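Local coordinates for protein putative phosphosugar isomerases (Salmonella typhimurium LT2, PDB 3FKJ) that probably acts as an isomerase of phosphosugars, as a member of the SIS family that binds carbohydrate derivatives, at residues A[152-157]-A[317-322]; A[181-186]-A[313-318]; A[141-144]-A[148-151]; A[224-229]-A[265-270]. All blocks are in the same frame, centred on the assembly; numbering follows the deposited sequence.

Contact 1 of 4, residues A[152-157]-A[317-322]; sequences AQQKAA and HNCVLD. With SCN (thiocyanate ion), chain C.
Ala156 and Asn318 meet where the start of helix 155-170 faces helix 313-331: the methyl CB of Ala156 lies 3.6 Å from ND2 of Asn318. The small alanine suits this place, since it lets the asparagine amide and a bound thiocyanate come close to the backbone of helix 155-170. Asn318 holds its CG opposite its carbonyl carbon (chi1 -74°), and ND2 donates a hydrogen bond of 3.2 Å to the thiocyanate N, with an N-H...N angle of 157°. The same amide group packs on Ala225 and Gln228 of helix 223-238. At the sulfur end the partners are different. Gln154, extended beyond CG, brings OE1 to 3.4 Å from the thiocyanate S, while SG of Cys319, one residue along from Asn318, lies 3.8 Å from that sulfur. OE1 of Gln154 and SG of Cys319 are themselves 3.9 Å apart, a loose van der Waals approach. A polarisable thiol is compatible with a sulfur neighbour at this distance, and Cys319 also leans on Val190 of helix 186-196. With no hydrogen bond running directly between the two segments, the ion, probably from the crystallisation liquor, is a substantial part of what connects them in this crystal.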
loop_
_atom_site.group_PDB
_atom_site.type_symbol
_atom_site.label_atom_id
_atom_site.label_comp_id
_atom_site.label_asym_id
_atom_site.label_seq_id
_atom_site.Cartn_x
_atom_site.Cartn_y
_atom_site.Cartn_z
ATOM N N ALA A 152 -11.610 19.798 -10.646
ATOM C CA ALA A 152 -10.820 20.459 -9.609
ATOM C C ALA A 152 -11.526 20.462 -8.241
ATOM O O ALA A 152 -10.922 20.807 -7.237
ATOM C CB ALA A 152 -10.483 21.942 -10.073
ATOM N N GLN A 153 -12.803 20.101 -8.203
ATOM C CA GLN A 153 -13.581 19.994 -6.946
ATOM C C GLN A 153 -13.995 18.568 -6.571
ATOM O O GLN A 153 -14.733 18.344 -5.603
ATOM C CB GLN A 153 -14.833 20.821 -7.058
ATOM C CG GLN A 153 -14.563 22.258 -7.273
ATOM C CD GLN A 153 -15.808 23.029 -7.164
ATOM O OE1 GLN A 153 -16.491 22.963 -6.141
ATOM N NE2 GLN A 153 -16.159 23.750 -8.235
ATOM N N GLN A 154 -13.484 17.605 -7.309
ATOM C CA GLN A 154 -13.681 16.210 -6.934
ATOM C C GLN A 154 -12.794 15.740 -5.781
ATOM O O GLN A 154 -11.767 16.347 -5.460
ATOM C CB GLN A 154 -13.555 15.321 -8.166
ATOM C CG GLN A 154 -14.730 15.532 -9.153
ATOM C CD GLN A 154 -14.490 14.841 -10.471
ATOM O OE1 GLN A 154 -13.357 14.552 -10.832
ATOM N NE2 GLN A 154 -15.538 14.580 -11.186
ATOM N N LYS A 155 -13.260 14.675 -5.136
ATOM C CA LYS A 155 -12.657 14.126 -3.896
ATOM C C LYS A 155 -11.147 13.966 -3.992
ATOM O O LYS A 155 -10.444 14.438 -3.125
ATOM C CB LYS A 155 -13.284 12.772 -3.568
ATOM C CG LYS A 155 -12.894 12.170 -2.229
ATOM C CD LYS A 155 -13.676 10.886 -1.921
ATOM C CE LYS A 155 -13.266 9.685 -2.751
ATOM N NZ LYS A 155 -14.303 8.588 -2.651
ATOM N N ALA A 156 -10.650 13.324 -5.056
ATOM C CA ALA A 156 -9.212 13.095 -5.201
ATOM C C ALA A 156 -8.465 14.388 -5.441
ATOM O O ALA A 156 -7.339 14.546 -4.930
ATOM C CB ALA A 156 -8.918 12.084 -6.327
ATOM N N ALA A 157 -9.077 15.314 -6.209
ATOM C CA ALA A 157 -8.499 16.634 -6.444
ATOM C C ALA A 157 -8.209 17.366 -5.111
ATOM O O ALA A 157 -7.190 18.008 -4.962
ATOM C CB ALA A 157 -9.415 17.476 -7.327
ATOM N N HIS A 317 -6.091 9.856 -14.665
ATOM C CA HIS A 317 -6.483 8.466 -14.904
ATOM C C HIS A 317 -7.859 8.192 -14.301
ATOM O O HIS A 317 -8.668 7.603 -14.954
ATOM C CB HIS A 317 -5.469 7.457 -14.328
ATOM C CG HIS A 317 -4.197 7.338 -15.119
ATOM N ND1 HIS A 317 -4.162 6.895 -16.423
ATOM C CD2 HIS A 317 -2.911 7.587 -14.775
ATOM C CE1 HIS A 317 -2.911 6.887 -16.847
ATOM N NE2 HIS A 317 -2.134 7.309 -15.872
ATOM N N ASN A 318 -8.126 8.627 -13.060
ATOM C CA ASN A 318 -9.433 8.414 -12.438
ATOM C C ASN A 318 -10.543 8.883 -13.403
ATOM O O ASN A 318 -11.521 8.186 -13.632
ATOM C CB ASN A 318 -9.598 9.217 -11.123
ATOM C CG ASN A 318 -8.817 8.668 -9.919
ATOM O OD1 ASN A 318 -8.301 7.546 -9.895
ATOM N ND2 ASN A 318 -8.794 9.479 -8.864
ATOM N N CYS A 319 -10.365 10.052 -13.991
ATOM C CA CYS A 319 -11.349 10.608 -14.911
ATOM C C CYS A 319 -11.451 9.877 -16.255
ATOM O O CYS A 319 -12.551 9.617 -16.738
ATOM C CB CYS A 319 -11.066 12.095 -15.153
ATOM S SG CYS A 319 -11.141 13.110 -13.655
ATOM N N VAL A 320 -10.311 9.553 -16.848
ATOM C CA VAL A 320 -10.283 8.913 -18.164
ATOM C C VAL A 320 -10.898 7.516 -18.068
ATOM O O VAL A 320 -11.611 7.085 -18.974
ATOM C CB VAL A 320 -8.831 8.867 -18.735
ATOM C CG1 VAL A 320 -8.686 7.790 -19.809
ATOM C CG2 VAL A 320 -8.418 10.263 -19.275
ATOM N N LEU A 321 -10.644 6.835 -16.943
ATOM C CA LEU A 321 -11.176 5.496 -16.684
ATOM C C LEU A 321 -12.696 5.437 -16.651
ATOM O O LEU A 321 -13.263 4.405 -16.999
ATOM C CB LEU A 321 -10.578 4.898 -15.370
ATOM C CG LEU A 321 -9.166 4.303 -15.453
ATOM C CD1 LEU A 321 -8.569 4.071 -14.064
ATOM C CD2 LEU A 321 -9.165 3.017 -16.287
ATOM N N ASP A 322 -13.362 6.524 -16.255
ATOM C CA ASP A 322 -14.842 6.583 -16.270
ATOM C C ASP A 322 -15.374 6.167 -17.619
ATOM O O ASP A 322 -16.417 5.506 -17.701
ATOM C CB ASP A 322 -15.374 7.983 -15.937
ATOM C CG ASP A 322 -15.405 8.281 -14.430
ATOM O OD1 ASP A 322 -15.346 7.344 -13.617
ATOM O OD2 ASP A 322 -15.510 9.466 -14.051
HETATM S S SCN C . -10.005 14.534 -10.284
HETATM C C SCN C . -10.523 12.930 -9.737
HETATM N N SCN C . -10.845 11.874 -9.356
#

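Contact 2 of 4, residues A[181-186]-A[313-318]; sequences SAFGRF and CGLLHN. With SCN (thiocyanate ion), chain C.
A buried apolar helix contact, made by Phe183 and Phe186 against Leu315 and Leu316, joins the junction of helices 176-184 and 186-196 to the first turns of helix 313-331. Phe186 carries most of it. Its CG stands opposite the backbone N (chi1 -174°), which drives the ring across to the other helix, where CZ comes to 3.6 Å from CB of Leu315; the two side chains cross at about a right angle. The ring's edge is turned to the helix backbone, with Leu316 N close to the ring plane and 3.8 Å from CZ, while CE1 approaches CB of Leu316 at 4.3 Å. Another part of the edge faces the thiocyanate sulfur, 3.8 Å from CE2, and CD2 of Leu315 touches that sulfur at 3.7 Å, so one wall of the anion's site is apolar. Leu315 spends its other branch on Phe183: CD1 sits 4.0 Å from CZ. A branched leucine is well suited to this double task, and a flat phenylalanine can lay its rim against the helix backbone. At the end of helix 176-184, Arg185 NH2 bonds Ser181 OG, which lies tilted from the guanidinium plane, and also Leu304 O. Around the contact, the Phe183 ring stacks on Trp161 and meets Phe312 edge to face, Leu315 packs on Ala156 of helix 155-170, and Leu316 rests against Val189 and Ala193 of helix 186-196.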
loop_
_atom_site.group_PDB
_atom_site.type_symbol
_atom_site.label_atom_id
_atom_site.label_comp_id
_atom_site.label_asym_id
_atom_site.label_seq_id
_atom_site.Cartn_x
_atom_site.Cartn_y
_atom_site.Cartn_z
ATOM N N SER A 181 -2.087 27.055 -11.380
ATOM C CA SER A 181 -2.509 27.378 -12.744
ATOM C C SER A 181 -2.598 26.079 -13.553
ATOM O O SER A 181 -3.424 25.993 -14.443
ATOM C CB SER A 181 -1.617 28.463 -13.394
ATOM O OG SER A 181 -0.487 27.913 -14.026
ATOM N N ALA A 182 -1.790 25.059 -13.208
ATOM C CA ALA A 182 -1.978 23.702 -13.764
ATOM C C ALA A 182 -3.389 23.218 -13.444
ATOM O O ALA A 182 -4.094 22.731 -14.318
ATOM C CB ALA A 182 -0.960 22.727 -13.208
ATOM N N PHE A 183 -3.804 23.358 -12.185
ATOM C CA PHE A 183 -5.181 22.989 -11.771
ATOM C C PHE A 183 -6.252 23.800 -12.523
ATOM O O PHE A 183 -7.374 23.314 -12.723
ATOM C CB PHE A 183 -5.387 23.176 -10.257
ATOM C CG PHE A 183 -5.632 21.890 -9.484
ATOM C CD1 PHE A 183 -6.618 20.995 -9.888
ATOM C CD2 PHE A 183 -4.941 21.636 -8.292
ATOM C CE1 PHE A 183 -6.885 19.837 -9.163
ATOM C CE2 PHE A 183 -5.171 20.448 -7.552
ATOM C CZ PHE A 183 -6.144 19.555 -7.988
ATOM N N GLY A 184 -5.920 25.037 -12.905
ATOM C CA GLY A 184 -6.837 25.875 -13.691
ATOM C C GLY A 184 -7.045 25.371 -15.110
ATOM O O GLY A 184 -8.035 25.725 -15.759
ATOM N N ARG A 185 -6.107 24.556 -15.589
ATOM C CA ARG A 185 -6.167 23.969 -16.918
ATOM C C ARG A 185 -6.733 22.556 -16.890
ATOM O O ARG A 185 -6.932 21.921 -17.935
ATOM C CB ARG A 185 -4.776 23.948 -17.550
ATOM C CG ARG A 185 -4.349 25.288 -18.096
ATOM C CD ARG A 185 -3.055 25.180 -18.870
ATOM N NE ARG A 185 -1.912 25.040 -17.978
ATOM C CZ ARG A 185 -1.388 26.033 -17.260
ATOM N NH1 ARG A 185 -1.906 27.260 -17.304
ATOM N NH2 ARG A 185 -0.339 25.796 -16.478
ATOM N N PHE A 186 -7.014 22.076 -15.694
ATOM C CA PHE A 186 -7.247 20.658 -15.505
ATOM C C PHE A 186 -8.571 20.227 -16.130
ATOM O O PHE A 186 -8.636 19.159 -16.744
ATOM C CB PHE A 186 -7.206 20.290 -14.025
ATOM C CG PHE A 186 -7.296 18.804 -13.773
ATOM C CD1 PHE A 186 -6.366 17.922 -14.344
ATOM C CD2 PHE A 186 -8.307 18.276 -12.975
ATOM C CE1 PHE A 186 -6.424 16.529 -14.089
ATOM C CE2 PHE A 186 -8.387 16.902 -12.750
ATOM C CZ PHE A 186 -7.438 16.027 -13.310
ATOM N N CYS A 313 -1.246 13.016 -12.696
ATOM C CA CYS A 313 -1.450 11.767 -13.444
ATOM C C CYS A 313 -2.533 10.881 -12.832
ATOM O O CYS A 313 -3.345 10.353 -13.560
ATOM C CB CYS A 313 -0.157 10.972 -13.596
ATOM S SG CYS A 313 0.957 11.697 -14.817
ATOM N N GLY A 314 -2.559 10.745 -11.510
ATOM C CA GLY A 314 -3.555 9.882 -10.870
ATOM C C GLY A 314 -4.954 10.436 -11.070
ATOM O O GLY A 314 -5.866 9.718 -11.414
ATOM N N LEU A 315 -5.105 11.732 -10.826
ATOM C CA LEU A 315 -6.362 12.432 -11.036
ATOM C C LEU A 315 -6.871 12.317 -12.471
ATOM O O LEU A 315 -8.038 12.047 -12.712
ATOM C CB LEU A 315 -6.194 13.901 -10.689
ATOM C CG LEU A 315 -5.909 14.289 -9.246
ATOM C CD1 LEU A 315 -5.813 15.799 -9.179
ATOM C CD2 LEU A 315 -6.993 13.778 -8.327
ATOM N N LEU A 316 -5.977 12.476 -13.429
ATOM C CA LEU A 316 -6.388 12.297 -14.819
ATOM C C LEU A 316 -6.851 10.867 -15.124
ATOM O O LEU A 316 -7.872 10.688 -15.817
ATOM C CB LEU A 316 -5.256 12.724 -15.758
ATOM C CG LEU A 316 -5.516 12.616 -17.263
ATOM C CD1 LEU A 316 -6.641 13.533 -17.712
ATOM C CD2 LEU A 316 -4.233 12.944 -17.995
ATOM N N HIS A 317 -6.091 9.856 -14.665
ATOM C CA HIS A 317 -6.483 8.466 -14.904
ATOM C C HIS A 317 -7.859 8.192 -14.301
ATOM O O HIS A 317 -8.668 7.603 -14.954
ATOM C CB HIS A 317 -5.469 7.457 -14.328
ATOM C CG HIS A 317 -4.197 7.338 -15.119
ATOM N ND1 HIS A 317 -4.162 6.895 -16.423
ATOM C CD2 HIS A 317 -2.911 7.587 -14.775
ATOM C CE1 HIS A 317 -2.911 6.887 -16.847
ATOM N NE2 HIS A 317 -2.134 7.309 -15.872
ATOM N N ASN A 318 -8.126 8.627 -13.060
ATOM C CA ASN A 318 -9.433 8.414 -12.438
ATOM C C ASN A 318 -10.543 8.883 -13.403
ATOM O O ASN A 318 -11.521 8.186 -13.632
ATOM C CB ASN A 318 -9.598 9.217 -11.123
ATOM C CG ASN A 318 -8.817 8.668 -9.919
ATOM O OD1 ASN A 318 -8.301 7.546 -9.895
ATOM N ND2 ASN A 318 -8.794 9.479 -8.864
HETATM S S SCN C . -10.005 14.534 -10.284
HETATM C C SCN C . -10.523 12.930 -9.737
HETATM N N SCN C . -10.845 11.874 -9.356
#

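Contact 3 of 4, residues A[141-144]-A[148-151]; sequences QWAR and TVDP
Trp142 meets Val149 through its backbone N, and its CB points away from the 148-151 segment. One face of its indole has Arg144 N 3.9 Å above it, offset toward the rim, and the ring pairs edge to face with Tyr124. A second flat group, the Asp150 carboxylate, is engaged further along its own chain: OD2 bonds Gln153 NE2 and OD1 weakly accepts from Ala152 N. Both segments belong to the loop between strand 136-139, an outermost strand, within this chain, of the five-stranded parallel sheet, and helix 155-170. They run nearly antiparallel (164° apart), like the arms of a hairpin, but no hydrogen bond crosses between them. Val149 makes the contact instead. With chi1 at -73°, its CG2 lies between the backbone N and the carbonyl carbon and presses on Trp142 N at 3.8 Å and on CB of Gln141 at 3.9 Å. The second methyl, CG1, reaches CB of Ala143, also at 3.9 Å. A beta-branched residue thus grips three successive residues with its two methyls, and the small Ala143 lets the arms close in, its CB 3.9 Å from Thr148 N. Beyond Asp150, Pro151 turns from the opposite arm and packs on Phe186, Ser187 and Val190 of helix 186-196.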
loop_
_atom_site.group_PDB
_atom_site.type_symbol
_atom_site.label_atom_id
_atom_site.label_comp_id
_atom_site.label_asym_id
_atom_site.label_seq_id
_atom_site.Cartn_x
_atom_site.Cartn_y
_atom_site.Cartn_z
ATOM N N GLN A 141 -17.390 17.751 -4.876
ATOM C CA GLN A 141 -18.345 17.475 -5.923
ATOM C C GLN A 141 -18.162 16.106 -6.568
ATOM O O GLN A 141 -17.057 15.550 -6.636
ATOM C CB GLN A 141 -18.266 18.573 -6.954
ATOM C CG GLN A 141 -18.569 19.914 -6.335
ATOM C CD GLN A 141 -19.264 20.782 -7.275
ATOM O OE1 GLN A 141 -18.634 21.510 -8.011
ATOM N NE2 GLN A 141 -20.577 20.671 -7.324
ATOM N N TRP A 142 -19.285 15.574 -7.026
ATOM C CA TRP A 142 -19.354 14.260 -7.605
ATOM C C TRP A 142 -20.557 14.169 -8.547
ATOM O O TRP A 142 -21.614 14.669 -8.240
ATOM C CB TRP A 142 -19.504 13.229 -6.484
ATOM C CG TRP A 142 -19.737 11.850 -6.989
ATOM C CD1 TRP A 142 -18.784 10.925 -7.331
ATOM C CD2 TRP A 142 -21.011 11.226 -7.230
ATOM N NE1 TRP A 142 -19.386 9.763 -7.758
ATOM C CE2 TRP A 142 -20.749 9.916 -7.707
ATOM C CE3 TRP A 142 -22.339 11.637 -7.071
ATOM C CZ2 TRP A 142 -21.774 9.019 -8.044
ATOM C CZ3 TRP A 142 -23.366 10.743 -7.411
ATOM C CH2 TRP A 142 -23.071 9.452 -7.893
ATOM N N ALA A 143 -20.361 13.531 -9.693
ATOM C CA ALA A 143 -21.452 13.017 -10.520
ATOM C C ALA A 143 -21.070 11.660 -11.118
ATOM O O ALA A 143 -19.898 11.350 -11.277
ATOM C CB ALA A 143 -21.793 13.976 -11.630
ATOM N N ARG A 144 -22.093 10.901 -11.492
ATOM C CA ARG A 144 -21.951 9.651 -12.206
ATOM C C ARG A 144 -21.826 9.846 -13.719
ATOM O O ARG A 144 -22.788 10.219 -14.392
ATOM C CB ARG A 144 -23.144 8.775 -11.884
ATOM C CG ARG A 144 -23.127 7.429 -12.538
ATOM C CD ARG A 144 -24.332 6.636 -12.058
ATOM N NE ARG A 144 -24.175 6.325 -10.637
ATOM C CZ ARG A 144 -25.172 6.134 -9.783
ATOM N NH1 ARG A 144 -26.444 6.205 -10.185
ATOM N NH2 ARG A 144 -24.889 5.860 -8.517
ATOM N N THR A 148 -21.154 15.042 -15.341
ATOM C CA THR A 148 -19.860 15.507 -14.888
ATOM C C THR A 148 -20.047 16.739 -13.987
ATOM O O THR A 148 -21.128 17.322 -13.926
ATOM C CB THR A 148 -18.947 15.827 -16.090
ATOM O OG1 THR A 148 -19.592 16.775 -16.918
ATOM C CG2 THR A 148 -18.672 14.597 -16.921
ATOM N N VAL A 149 -18.984 17.063 -13.254
ATOM C CA VAL A 149 -18.903 18.211 -12.384
ATOM C C VAL A 149 -17.506 18.797 -12.637
ATOM O O VAL A 149 -16.791 18.316 -13.515
ATOM C CB VAL A 149 -19.091 17.839 -10.874
ATOM C CG1 VAL A 149 -20.548 17.504 -10.565
ATOM C CG2 VAL A 149 -18.099 16.694 -10.421
ATOM N N ASP A 150 -17.119 19.812 -11.871
ATOM C CA ASP A 150 -15.776 20.398 -11.951
ATOM C C ASP A 150 -14.807 19.394 -11.375
ATOM O O ASP A 150 -14.942 19.075 -10.210
ATOM C CB ASP A 150 -15.737 21.664 -11.107
ATOM C CG ASP A 150 -14.418 22.430 -11.216
ATOM O OD1 ASP A 150 -13.547 22.081 -12.052
ATOM O OD2 ASP A 150 -14.294 23.406 -10.440
ATOM N N PRO A 151 -13.868 18.868 -12.199
ATOM C CA PRO A 151 -12.814 17.947 -11.754
ATOM C C PRO A 151 -11.904 18.497 -10.617
ATOM O O PRO A 151 -11.507 17.749 -9.726
ATOM C CB PRO A 151 -12.002 17.699 -13.032
ATOM C CG PRO A 151 -12.894 18.046 -14.135
ATOM C CD PRO A 151 -13.779 19.126 -13.653
#

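Contact 4 of 4, residues A[224-229]-A[265-270]; sequences GAAHQE and ILLQSS
Leu267 presses a single methyl, CD1, into the backbone of helix 223-238 between Ala225 and Ala226, and this is the tight part of the contact. CD1 stands 3.7 Å from Ala225 C and equally far from Ala226 N, the two ends of one peptide bond, with CB of Ala225 at 3.8 Å and CB of Ala226 a little further at 4.1 Å. Leucine's reach comes from its torsions: CG lies opposite the carbonyl carbon (chi1 -54°) and the chain then runs straight on to CD1 (chi2 -174°). Because the two alanines offer only methyls, the helix can settle close to the strand, the CA atoms of Ala226 and Leu267 being 6.5 Å apart. The setting is an alpha/beta layer: strand 263-268 lies between strands 213-218 and 290-295 of a parallel sheet, with helix 223-238 laid over one face, beside helix 313-331, whose His317 also touches Leu267. Leu266 points to the other face and packs on Ile281 of helix 274-286. Around Ile265, earlier in the strand, the fit is looser. Ile265 and Glu229 both point across the interface, yet neither side chain comes nearer than 5.3 Å to the opposite segment; Ile265 packs on Val214 and Met216 of the adjacent strand, while Glu229, buried, uses OE1 to accept from Asn325 ND2. On the far side of the helix, His227 and Gln228 are partly exposed, polar residues fitting for that side, and they bond Ser244 OG and Thr53 OG1 respectively.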
loop_
_atom_site.group_PDB
_atom_site.type_symbol
_atom_site.label_atom_id
_atom_site.label_comp_id
_atom_site.label_asym_id
_atom_site.label_seq_id
_atom_site.Cartn_x
_atom_site.Cartn_y
_atom_site.Cartn_z
ATOM N N GLY A 224 -2.252 4.874 -7.075
ATOM C CA GLY A 224 -3.546 4.907 -6.385
ATOM C C GLY A 224 -4.693 4.614 -7.333
ATOM O O GLY A 224 -5.606 3.854 -7.027
ATOM N N ALA A 225 -4.655 5.260 -8.468
ATOM C CA ALA A 225 -5.634 5.053 -9.539
ATOM C C ALA A 225 -5.739 3.595 -10.012
ATOM O O ALA A 225 -6.817 3.092 -10.338
ATOM C CB ALA A 225 -5.300 5.944 -10.707
ATOM N N ALA A 226 -4.611 2.918 -10.030
ATOM C CA ALA A 226 -4.551 1.560 -10.471
ATOM C C ALA A 226 -5.211 0.671 -9.429
ATOM O O ALA A 226 -5.993 -0.213 -9.760
ATOM C CB ALA A 226 -3.110 1.164 -10.765
ATOM N N HIS A 227 -4.887 0.910 -8.169
ATOM C CA HIS A 227 -5.455 0.164 -7.120
ATOM C C HIS A 227 -6.951 0.413 -6.989
ATOM O O HIS A 227 -7.715 -0.530 -6.816
ATOM C CB HIS A 227 -4.721 0.439 -5.808
ATOM C CG HIS A 227 -5.176 -0.442 -4.700
ATOM N ND1 HIS A 227 -4.969 -1.800 -4.720
ATOM C CD2 HIS A 227 -5.909 -0.182 -3.584
ATOM C CE1 HIS A 227 -5.509 -2.332 -3.635
ATOM N NE2 HIS A 227 -6.081 -1.373 -2.929
ATOM N N GLN A 228 -7.358 1.688 -7.072
ATOM C CA GLN A 228 -8.740 2.017 -7.046
ATOM C C GLN A 228 -9.521 1.302 -8.153
ATOM O O GLN A 228 -10.572 0.735 -7.898
ATOM C CB GLN A 228 -8.901 3.524 -7.174
ATOM C CG GLN A 228 -10.337 4.058 -7.072
ATOM C CD GLN A 228 -10.351 5.547 -7.057
ATOM O OE1 GLN A 228 -9.515 6.217 -6.373
ATOM N NE2 GLN A 228 -11.227 6.101 -7.858
ATOM N N GLU A 229 -9.025 1.351 -9.385
ATOM C CA GLU A 229 -9.691 0.655 -10.460
ATOM C C GLU A 229 -9.874 -0.800 -10.118
ATOM O O GLU A 229 -10.916 -1.401 -10.380
ATOM C CB GLU A 229 -8.909 0.800 -11.750
ATOM C CG GLU A 229 -9.514 0.106 -12.956
ATOM C CD GLU A 229 -10.741 0.839 -13.579
ATOM O OE1 GLU A 229 -11.165 1.936 -13.163
ATOM O OE2 GLU A 229 -11.286 0.263 -14.528
ATOM N N ILE A 265 -4.047 -3.840 -17.456
ATOM C CA ILE A 265 -4.307 -2.453 -17.759
ATOM C C ILE A 265 -3.228 -1.643 -16.998
ATOM O O ILE A 265 -3.189 -1.656 -15.749
ATOM C CB ILE A 265 -5.747 -2.006 -17.328
ATOM C CG1 ILE A 265 -6.784 -2.974 -17.934
ATOM C CG2 ILE A 265 -5.975 -0.510 -17.741
ATOM C CD1 ILE A 265 -8.146 -3.022 -17.258
ATOM N N LEU A 266 -2.352 -0.995 -17.773
ATOM C CA LEU A 266 -1.276 -0.147 -17.263
ATOM C C LEU A 266 -1.704 1.297 -17.378
ATOM O O LEU A 266 -2.037 1.773 -18.452
ATOM C CB LEU A 266 0.046 -0.368 -18.003
ATOM C CG LEU A 266 1.269 0.517 -17.655
ATOM C CD1 LEU A 266 1.729 0.247 -16.244
ATOM C CD2 LEU A 266 2.407 0.259 -18.608
ATOM N N LEU A 267 -1.728 1.972 -16.237
ATOM C CA LEU A 267 -1.942 3.410 -16.164
ATOM C C LEU A 267 -0.591 4.057 -16.083
ATOM O O LEU A 267 -0.056 4.212 -15.004
ATOM C CB LEU A 267 -2.769 3.770 -14.936
ATOM C CG LEU A 267 -4.106 3.023 -14.786
ATOM C CD1 LEU A 267 -4.798 3.614 -13.634
ATOM C CD2 LEU A 267 -4.966 3.106 -16.041
ATOM N N GLN A 268 -0.052 4.391 -17.253
ATOM C CA GLN A 268 1.292 4.950 -17.405
ATOM C C GLN A 268 1.316 6.453 -17.051
ATOM O O GLN A 268 0.387 7.211 -17.375
ATOM C CB GLN A 268 1.815 4.733 -18.844
ATOM C CG GLN A 268 3.246 5.196 -19.067
ATOM C CD GLN A 268 3.830 4.766 -20.399
ATOM O OE1 GLN A 268 3.098 4.512 -21.358
ATOM N NE2 GLN A 268 5.166 4.684 -20.465
ATOM N N SER A 269 2.398 6.841 -16.380
ATOM C CA SER A 269 2.581 8.190 -15.884
ATOM C C SER A 269 3.579 8.969 -16.731
ATOM O O SER A 269 4.442 8.383 -17.433
ATOM C CB SER A 269 3.140 8.166 -14.448
ATOM O OG SER A 269 2.282 7.515 -13.541
ATOM N N SER A 270 3.458 10.294 -16.655
ATOM C CA SER A 270 4.522 11.178 -17.077
ATOM C C SER A 270 5.544 11.267 -15.954
ATOM O O SER A 270 5.327 10.785 -14.832
ATOM C CB SER A 270 3.969 12.578 -17.367
ATOM O OG SER A 270 3.650 13.240 -16.151
#

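How the contacts relate
From the N terminus, contact 3 comes first, closing a short loop between the end strand of the five-stranded sheet and helix 155-170. Contact 1 opens directly after it, and Gln153 O probably bonds Gln141 N to join the two. Contact 2 opens later, at 181-186; it and contact 1 close long loops on the same helix, 313-331, where they share His317 and Asn318 and a thiocyanate. Contact 4 falls wholly within both of these loops and belongs to the four-stranded sheet; a probable hydrogen bond from His317 NE2 to Gln268 O links it to them. Helix 313-331 thus joins helices 155-170 and 176-184, which follow the five-stranded sheet, to the four-stranded sheet, whereas contacts 3 and 4 do not touch.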